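Local coordinates for probable sugar kinase (Clostridium perfringens, PDB 3KZH), which probably phosphorylates a sugar as a member of the pfkB family of carbohydrate kinases, and is seen here with bound beta-D-glucopyranose, at residues V44-G56 and T293-A305. Residues are numbered along the deposited sequence; the frame is centred on the assembly and turned at random.
Sequences VCRNIAENMARVG and TIHPDMALDTVLA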
ATOM      1  N   VAL A  44       3.502 -10.438 -14.416  1.00 22.52           N
ATOM      2  CA  VAL A  44       4.632 -11.135 -15.075  1.00 22.48           C
ATOM      3  C   VAL A  44       5.746 -10.189 -15.533  1.00 20.88           C
ATOM      4  O   VAL A  44       6.915 -10.363 -15.173  1.00 15.61           O
ATOM      5  CB  VAL A  44       4.139 -11.996 -16.299  1.00 24.04           C
ATOM      6  CG1 VAL A  44       5.313 -12.583 -17.091  1.00 22.79           C
ATOM      7  CG2 VAL A  44       3.235 -13.131 -15.823  1.00 23.16           C
ATOM      8  N   CYS A  45       5.345  -9.160 -16.275  1.00 20.35           N
ATOM      9  CA  CYS A  45       6.249  -8.155 -16.810  1.00 19.75           C
ATOM     10  C   CYS A  45       6.968  -7.335 -15.748  1.00 20.72           C
ATOM     11  O   CYS A  45       8.151  -7.025 -15.910  1.00 19.33           O
ATOM     12  CB  CYS A  45       5.500  -7.277 -17.797  1.00 20.72           C
ATOM     13  SG  CYS A  45       5.037  -8.167 -19.323  1.00 15.57           S
ATOM     14  N   ARG A  46       6.283  -7.050 -14.636  1.00 21.49           N
ATOM     15  CA  ARG A  46       6.890  -6.301 -13.526  1.00 21.47           C
ATOM     16  C   ARG A  46       7.916  -7.148 -12.792  1.00 18.59           C
ATOM     17  O   ARG A  46       8.911  -6.621 -12.307  1.00 16.36           O
ATOM     18  CB  ARG A  46       5.834  -5.781 -12.535  1.00 22.49           C
ATOM     19  CG  ARG A  46       6.336  -4.619 -11.641  1.00 21.46           C
ATOM     20  CD  ARG A  46       5.996  -4.794 -10.175  1.00 25.77           C
ATOM     21  NE  ARG A  46       7.069  -5.481  -9.451  1.00 29.85           N
ATOM     22  CZ  ARG A  46       7.135  -6.793  -9.272  1.00 28.72           C
ATOM     23  NH1 ARG A  46       6.178  -7.563  -9.750  1.00 31.99           N
ATOM     24  NH2 ARG A  46       8.193  -7.341  -8.713  1.00 28.18           N
ATOM     25  N   ASN A  47       7.656  -8.455 -12.730  1.00 17.61           N
ATOM     26  CA  ASN A  47       8.547  -9.418 -12.100  1.00 20.38           C
ATOM     27  C   ASN A  47       9.794  -9.579 -12.978  1.00 20.72           C
ATOM     28  O   ASN A  47      10.905  -9.611 -12.458  1.00 20.45           O
ATOM     29  CB  ASN A  47       7.859 -10.792 -11.913  1.00 22.85           C
ATOM     30  CG  ASN A  47       6.561 -10.722 -11.097  1.00 26.38           C
ATOM     31  OD1 ASN A  47       6.453  -9.978 -10.131  1.00 26.87           O
ATOM     32  ND2 ASN A  47       5.576 -11.520 -11.491  1.00 26.24           N
ATOM     33  N   ILE A  48       9.606  -9.631 -14.305  1.00 19.04           N
ATOM     34  CA  ILE A  48      10.724  -9.775 -15.254  1.00 19.16           C
ATOM     35  C   ILE A  48      11.680  -8.584 -15.110  1.00 17.55           C
ATOM     36  O   ILE A  48      12.875  -8.782 -14.881  1.00 10.91           O
ATOM     37  CB  ILE A  48      10.245  -9.920 -16.750  1.00 18.37           C
ATOM     38  CG1 ILE A  48       9.496 -11.242 -16.939  1.00 20.07           C
ATOM     39  CG2 ILE A  48      11.429  -9.885 -17.718  1.00 16.68           C
ATOM     40  CD1 ILE A  48       8.772 -11.402 -18.277  1.00 17.37           C
ATOM     41  N   ALA A  49      11.114  -7.374 -15.174  1.00 14.33           N
ATOM     42  CA  ALA A  49      11.844  -6.115 -15.034  1.00 15.44           C
ATOM     43  C   ALA A  49      12.616  -6.012 -13.716  1.00 16.22           C
ATOM     44  O   ALA A  49      13.756  -5.536 -13.714  1.00 13.80           O
ATOM     45  CB  ALA A  49      10.901  -4.954 -15.172  1.00 12.69           C
ATOM     46  N   GLU A  50      12.021  -6.511 -12.622  1.00 17.92           N
ATOM     47  CA  GLU A  50      12.679  -6.505 -11.302  1.00 19.85           C
ATOM     48  C   GLU A  50      13.898  -7.429 -11.310  1.00 18.97           C
ATOM     49  O   GLU A  50      14.999  -6.983 -10.970  1.00 18.35           O
ATOM     50  CB  GLU A  50      11.733  -6.888 -10.134  1.00 18.93           C
ATOM     51  CG  GLU A  50      12.343  -6.498  -8.768  1.00 21.76           C
ATOM     52  CD  GLU A  50      11.642  -7.019  -7.512  1.00 22.73           C
ATOM     53  OE1 GLU A  50      10.405  -7.158  -7.478  1.00 20.88           O
ATOM     54  OE2 GLU A  50      12.355  -7.257  -6.512  1.00 24.13           O
ATOM     55  N   ASN A  51      13.702  -8.670 -11.772  1.00 16.35           N
ATOM     56  CA  ASN A  51      14.764  -9.689 -11.862  1.00 17.23           C
ATOM     57  C   ASN A  51      15.955  -9.222 -12.727  1.00 15.66           C
ATOM     58  O   ASN A  51      17.109  -9.518 -12.416  1.00 13.40           O
ATOM     59  CB  ASN A  51      14.221 -11.002 -12.452  1.00 17.72           C
ATOM     60  CG  ASN A  51      13.282 -11.741 -11.524  1.00 18.14           C
ATOM     61  OD1 ASN A  51      12.071 -11.825 -11.773  1.00 10.96           O
ATOM     62  ND2 ASN A  51      13.842 -12.343 -10.487  1.00 19.77           N
HETATM   63  N   MSE A  52      15.641  -8.443 -13.772  1.00 14.87           N
HETATM   64  CA  MSE A  52      16.606  -7.870 -14.724  1.00 15.79           C
HETATM   65  C   MSE A  52      17.461  -6.771 -14.081  1.00 13.89           C
HETATM   66  O   MSE A  52      18.688  -6.775 -14.192  1.00  8.73           O
HETATM   67  CB  MSE A  52      15.877  -7.287 -15.946  1.00 18.49           C
HETATM   68  CG  MSE A  52      15.728  -8.234 -17.113  1.00 22.85           C
HETATM   69 SE   MSE A  52      14.987  -7.434 -18.698  1.00 24.26          SE
HETATM   70  CE  MSE A  52      14.576  -9.094 -19.673  1.00 21.49           C
ATOM     71  N   ALA A  53      16.795  -5.835 -13.410  1.00 11.08           N
ATOM     72  CA  ALA A  53      17.438  -4.717 -12.721  1.00 14.86           C
ATOM     73  C   ALA A  53      18.288  -5.241 -11.557  1.00 15.09           C
ATOM     74  O   ALA A  53      19.371  -4.709 -11.278  1.00 14.22           O
ATOM     75  CB  ALA A  53      16.382  -3.751 -12.219  1.00  9.50           C
ATOM     76  N   ARG A  54      17.820  -6.334 -10.942  1.00 14.54           N
ATOM     77  CA  ARG A  54      18.515  -6.985  -9.828  1.00 17.30           C
ATOM     78  C   ARG A  54      19.865  -7.580 -10.220  1.00 18.51           C
ATOM     79  O   ARG A  54      20.778  -7.605  -9.411  1.00 17.18           O
ATOM     80  CB  ARG A  54      17.635  -8.069  -9.188  1.00 17.10           C
ATOM     81  CG  ARG A  54      16.718  -7.530  -8.094  1.00 16.27           C
ATOM     82  CD  ARG A  54      15.783  -8.591  -7.535  1.00 13.59           C
ATOM     83  NE  ARG A  54      15.061  -8.111  -6.357  1.00 13.09           N
ATOM     84  CZ  ARG A  54      15.500  -8.221  -5.101  1.00 15.78           C
ATOM     85  NH1 ARG A  54      16.659  -8.803  -4.841  1.00 16.40           N
ATOM     86  NH2 ARG A  54      14.797  -7.712  -4.105  1.00 16.62           N
ATOM     87  N   VAL A  55      19.989  -8.032 -11.470  1.00 17.73           N
ATOM     88  CA  VAL A  55      21.235  -8.613 -11.954  1.00 19.20           C
ATOM     89  C   VAL A  55      22.093  -7.624 -12.744  1.00 20.54           C
ATOM     90  O   VAL A  55      23.095  -8.000 -13.356  1.00 20.79           O
ATOM     91  CB  VAL A  55      21.015  -9.941 -12.722  1.00 20.33           C
ATOM     92  CG1 VAL A  55      20.415 -10.988 -11.797  1.00 18.19           C
ATOM     93  CG2 VAL A  55      20.143  -9.734 -13.944  1.00 19.92           C
ATOM     94  N   GLY A  56      21.673  -6.357 -12.727  1.00 20.47           N
ATOM     95  CA  GLY A  56      22.412  -5.295 -13.384  1.00 20.81           C
ATOM     96  C   GLY A  56      22.058  -4.851 -14.787  1.00 20.17           C
ATOM     97  O   GLY A  56      22.787  -4.040 -15.348  1.00 20.93           O
ATOM     98  N   THR A 293       7.672 -14.988  -5.011  1.00 45.41           N
ATOM     99  CA  THR A 293       7.838 -14.873  -6.460  1.00 45.00           C
ATOM    100  C   THR A 293       9.198 -14.330  -6.901  1.00 43.90           C
ATOM    101  O   THR A 293       9.596 -14.526  -8.044  1.00 43.67           O
ATOM    102  CB  THR A 293       6.711 -14.012  -7.075  1.00 46.34           C
ATOM    103  OG1 THR A 293       6.568 -12.797  -6.325  1.00 46.25           O
ATOM    104  CG2 THR A 293       5.389 -14.768  -7.059  1.00 44.11           C
ATOM    105  N   ILE A 294       9.862 -13.587  -6.013  1.00 43.37           N
ATOM    106  CA  ILE A 294      11.196 -13.016  -6.254  1.00 43.29           C
ATOM    107  C   ILE A 294      12.008 -13.228  -4.972  1.00 41.16           C
ATOM    108  O   ILE A 294      11.525 -12.928  -3.879  1.00 41.21           O
ATOM    109  CB  ILE A 294      11.151 -11.469  -6.600  1.00 44.56           C
ATOM    110  CG1 ILE A 294      10.621 -11.248  -8.021  1.00 46.99           C
ATOM    111  CG2 ILE A 294      12.557 -10.838  -6.565  1.00 45.00           C
ATOM    112  CD1 ILE A 294       9.569 -10.191  -8.118  1.00 47.90           C
ATOM    113  N   HIS A 295      13.227 -13.753  -5.114  1.00 38.48           N
ATOM    114  CA  HIS A 295      14.112 -13.978  -3.971  1.00 38.50           C
ATOM    115  C   HIS A 295      14.667 -12.612  -3.545  1.00 37.93           C
ATOM    116  O   HIS A 295      15.295 -11.919  -4.353  1.00 35.16           O
ATOM    117  CB  HIS A 295      15.260 -14.928  -4.326  1.00 37.33           C
ATOM    118  CG  HIS A 295      15.948 -15.525  -3.131  1.00 39.49           C
ATOM    119  ND1 HIS A 295      16.436 -14.761  -2.091  1.00 41.73           N
ATOM    120  CD2 HIS A 295      16.211 -16.810  -2.810  1.00 42.02           C
ATOM    121  CE1 HIS A 295      16.967 -15.556  -1.179  1.00 41.63           C
ATOM    122  NE2 HIS A 295      16.847 -16.804  -1.588  1.00 43.07           N
ATOM    123  N   PRO A 296      14.433 -12.210  -2.271  1.00 38.03           N
ATOM    124  CA  PRO A 296      14.888 -10.931  -1.706  1.00 37.89           C
ATOM    125  C   PRO A 296      16.380 -10.635  -1.815  1.00 36.05           C
ATOM    126  O   PRO A 296      16.770  -9.475  -1.935  1.00 35.34           O
ATOM    127  CB  PRO A 296      14.473 -11.042  -0.239  1.00 38.41           C
ATOM    128  CG  PRO A 296      13.268 -11.891  -0.291  1.00 40.02           C
ATOM    129  CD  PRO A 296      13.703 -12.972  -1.236  1.00 38.47           C
ATOM    130  N   ASP A 297      17.202 -11.682  -1.805  1.00 35.46           N
ATOM    131  CA  ASP A 297      18.648 -11.507  -1.864  1.00 36.67           C
ATOM    132  C   ASP A 297      19.264 -11.603  -3.236  1.00 34.45           C
ATOM    133  O   ASP A 297      20.464 -11.366  -3.382  1.00 34.26           O
ATOM    134  CB  ASP A 297      19.362 -12.488  -0.929  1.00 39.94           C
ATOM    135  CG  ASP A 297      18.946 -12.329   0.516  1.00 43.09           C
ATOM    136  OD1 ASP A 297      18.547 -11.211   0.922  1.00 44.44           O
ATOM    137  OD2 ASP A 297      19.005 -13.341   1.246  1.00 46.87           O
HETATM  138  N   MSE A 298      18.452 -11.911  -4.245  1.00 31.76           N
HETATM  139  CA  MSE A 298      18.964 -12.052  -5.600  1.00 30.13           C
HETATM  140  C   MSE A 298      19.566 -10.803  -6.226  1.00 29.08           C
HETATM  141  O   MSE A 298      18.981  -9.709  -6.221  1.00 26.86           O
HETATM  142  CB  MSE A 298      17.943 -12.676  -6.540  1.00 31.54           C
HETATM  143  CG  MSE A 298      18.547 -13.797  -7.374  1.00 35.45           C
HETATM  144 SE   MSE A 298      18.015 -13.732  -9.189  1.00 35.55          SE
HETATM  145  CE  MSE A 298      16.427 -14.799  -8.999  1.00 25.64           C
ATOM    146  N   ALA A 299      20.799 -11.012  -6.669  1.00 26.88           N
ATOM    147  CA  ALA A 299      21.654 -10.029  -7.305  1.00 24.43           C
ATOM    148  C   ALA A 299      22.609 -10.811  -8.191  1.00 23.83           C
ATOM    149  O   ALA A 299      22.614 -12.041  -8.159  1.00 21.44           O
ATOM    150  CB  ALA A 299      22.438  -9.260  -6.237  1.00 20.23           C
ATOM    151  N   LEU A 300      23.431 -10.092  -8.956  1.00 24.99           N
ATOM    152  CA  LEU A 300      24.424 -10.684  -9.853  1.00 27.37           C
ATOM    153  C   LEU A 300      25.348 -11.654  -9.111  1.00 28.64           C
ATOM    154  O   LEU A 300      25.489 -12.807  -9.531  1.00 28.98           O
ATOM    155  CB  LEU A 300      25.242  -9.589 -10.570  1.00 25.06           C
ATOM    156  CG  LEU A 300      26.365  -9.999 -11.545  1.00 24.16           C
ATOM    157  CD1 LEU A 300      25.810 -10.834 -12.671  1.00 25.89           C
ATOM    158  CD2 LEU A 300      27.092  -8.790 -12.098  1.00 23.69           C
ATOM    159  N   ASP A 301      25.880 -11.220  -7.967  1.00 29.69           N
ATOM    160  CA  ASP A 301      26.782 -12.044  -7.153  1.00 31.44           C
ATOM    161  C   ASP A 301      26.202 -13.390  -6.686  1.00 28.05           C
ATOM    162  O   ASP A 301      26.886 -14.402  -6.799  1.00 27.69           O
ATOM    163  CB  ASP A 301      27.372 -11.247  -5.966  1.00 35.90           C
ATOM    164  CG  ASP A 301      26.323 -10.436  -5.192  1.00 41.56           C
ATOM    165  OD1 ASP A 301      25.145 -10.839  -5.138  1.00 44.79           O
ATOM    166  OD2 ASP A 301      26.683  -9.381  -4.629  1.00 45.14           O
ATOM    167  N   THR A 302      24.934 -13.409  -6.252  1.00 25.90           N
ATOM    168  CA  THR A 302      24.283 -14.653  -5.797  1.00 25.91           C
ATOM    169  C   THR A 302      24.001 -15.628  -6.953  1.00 25.29           C
ATOM    170  O   THR A 302      24.094 -16.842  -6.776  1.00 26.51           O
ATOM    171  CB  THR A 302      22.975 -14.424  -4.952  1.00 26.16           C
ATOM    172  OG1 THR A 302      21.846 -14.226  -5.807  1.00 30.42           O
ATOM    173  CG2 THR A 302      23.109 -13.223  -4.033  1.00 28.58           C
ATOM    174  N   VAL A 303      23.698 -15.083  -8.139  1.00 23.85           N
ATOM    175  CA  VAL A 303      23.432 -15.879  -9.345  1.00 23.76           C
ATOM    176  C   VAL A 303      24.735 -16.530  -9.795  1.00 23.26           C
ATOM    177  O   VAL A 303      24.770 -17.735 -10.016  1.00 20.66           O
ATOM    178  CB  VAL A 303      22.827 -15.023 -10.514  1.00 23.42           C
ATOM    179  CG1 VAL A 303      22.567 -15.884 -11.738  1.00 21.70           C
ATOM    180  CG2 VAL A 303      21.559 -14.369 -10.083  1.00 21.12           C
ATOM    181  N   LEU A 304      25.810 -15.743  -9.840  1.00 24.30           N
ATOM    182  CA  LEU A 304      27.136 -16.239 -10.222  1.00 28.05           C
ATOM    183  C   LEU A 304      27.727 -17.248  -9.227  1.00 28.19           C
ATOM    184  O   LEU A 304      28.384 -18.204  -9.634  1.00 28.62           O
ATOM    185  CB  LEU A 304      28.114 -15.083 -10.429  1.00 30.20           C
ATOM    186  CG  LEU A 304      27.915 -14.143 -11.626  1.00 33.54           C
ATOM    187  CD1 LEU A 304      29.046 -13.119 -11.645  1.00 33.59           C
ATOM    188  CD2 LEU A 304      27.897 -14.908 -12.937  1.00 33.88           C
ATOM    189  N   ALA A 305      27.438 -17.057  -7.938  1.00 29.54           N
ATOM    190  CA  ALA A 305      27.914 -17.948  -6.869  1.00 30.67           C
ATOM    191  C   ALA A 305      27.217 -19.306  -6.932  1.00 31.77           C
ATOM    192  O   ALA A 305      27.850 -20.333  -6.682  1.00 30.45           O
ATOM    193  CB  ALA A 305      27.696 -17.311  -5.492  1.00 28.28           C
TER
HETATM  194  O   HOH W   1      20.017  -7.091  -6.190  1.00 27.62           O
HETATM  195  O   HOH W   2      23.551  -6.994  -8.977  1.00 30.87           O
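The R54 guanidinium carries I294 CG2 and the carbonyl O of H295 over one face, and meets the backbone oxygens of M298 and P296 at its edge. The R46 guanidinium has E50 and I294 CD1 at its in-plane edge. NH1 of R54 donates to M298 O at 2.8 Å, in the carbonyl plane and on a lone pair, and to P296 O at 3.0 Å, where it stands above the carbonyl plane instead. A weak bond from NH2 to P296 O adds to this grip on the type I turn H295-M298. With the chain extended from CG to NE (chi2 176°, chi3 171°), R54 reaches across to the turn, while NE donates to E50 OE2 at 2.8 Å, the oxygen lying close to the guanidinium plane. The other carboxylate oxygen, E50 OE1, takes R46 NH2 on its anti lone pair, so one glutamate is held between two arginines, an arrangement that would tend to keep it ionised. I294 lies across this network: CD1 comes within 3.2 Å of E50 OE1, and CG2 packs against R54 NE. Beyond the turn, A299 CA directs a C-H...O contact to R54 O, 3.3 Å away. A water bridges that same oxygen to L300 N, the first amide of the following helix. V55 CG1 meets V303 CG2 at 4.0 Å, the two side chains crossing nearly at right angles, and a Schellman motif at G56 ends the first helix. Segment 44-56 of this ribokinase-like fold thus rests against the loop leading into helix 300-308 and the first turn of that helix. D257 of helix 255-268 accepts a bond from N47 ND2, F61 of strand 59-62 touches C45, R46 and A49, and helix 273-288 packs on M298 and V303.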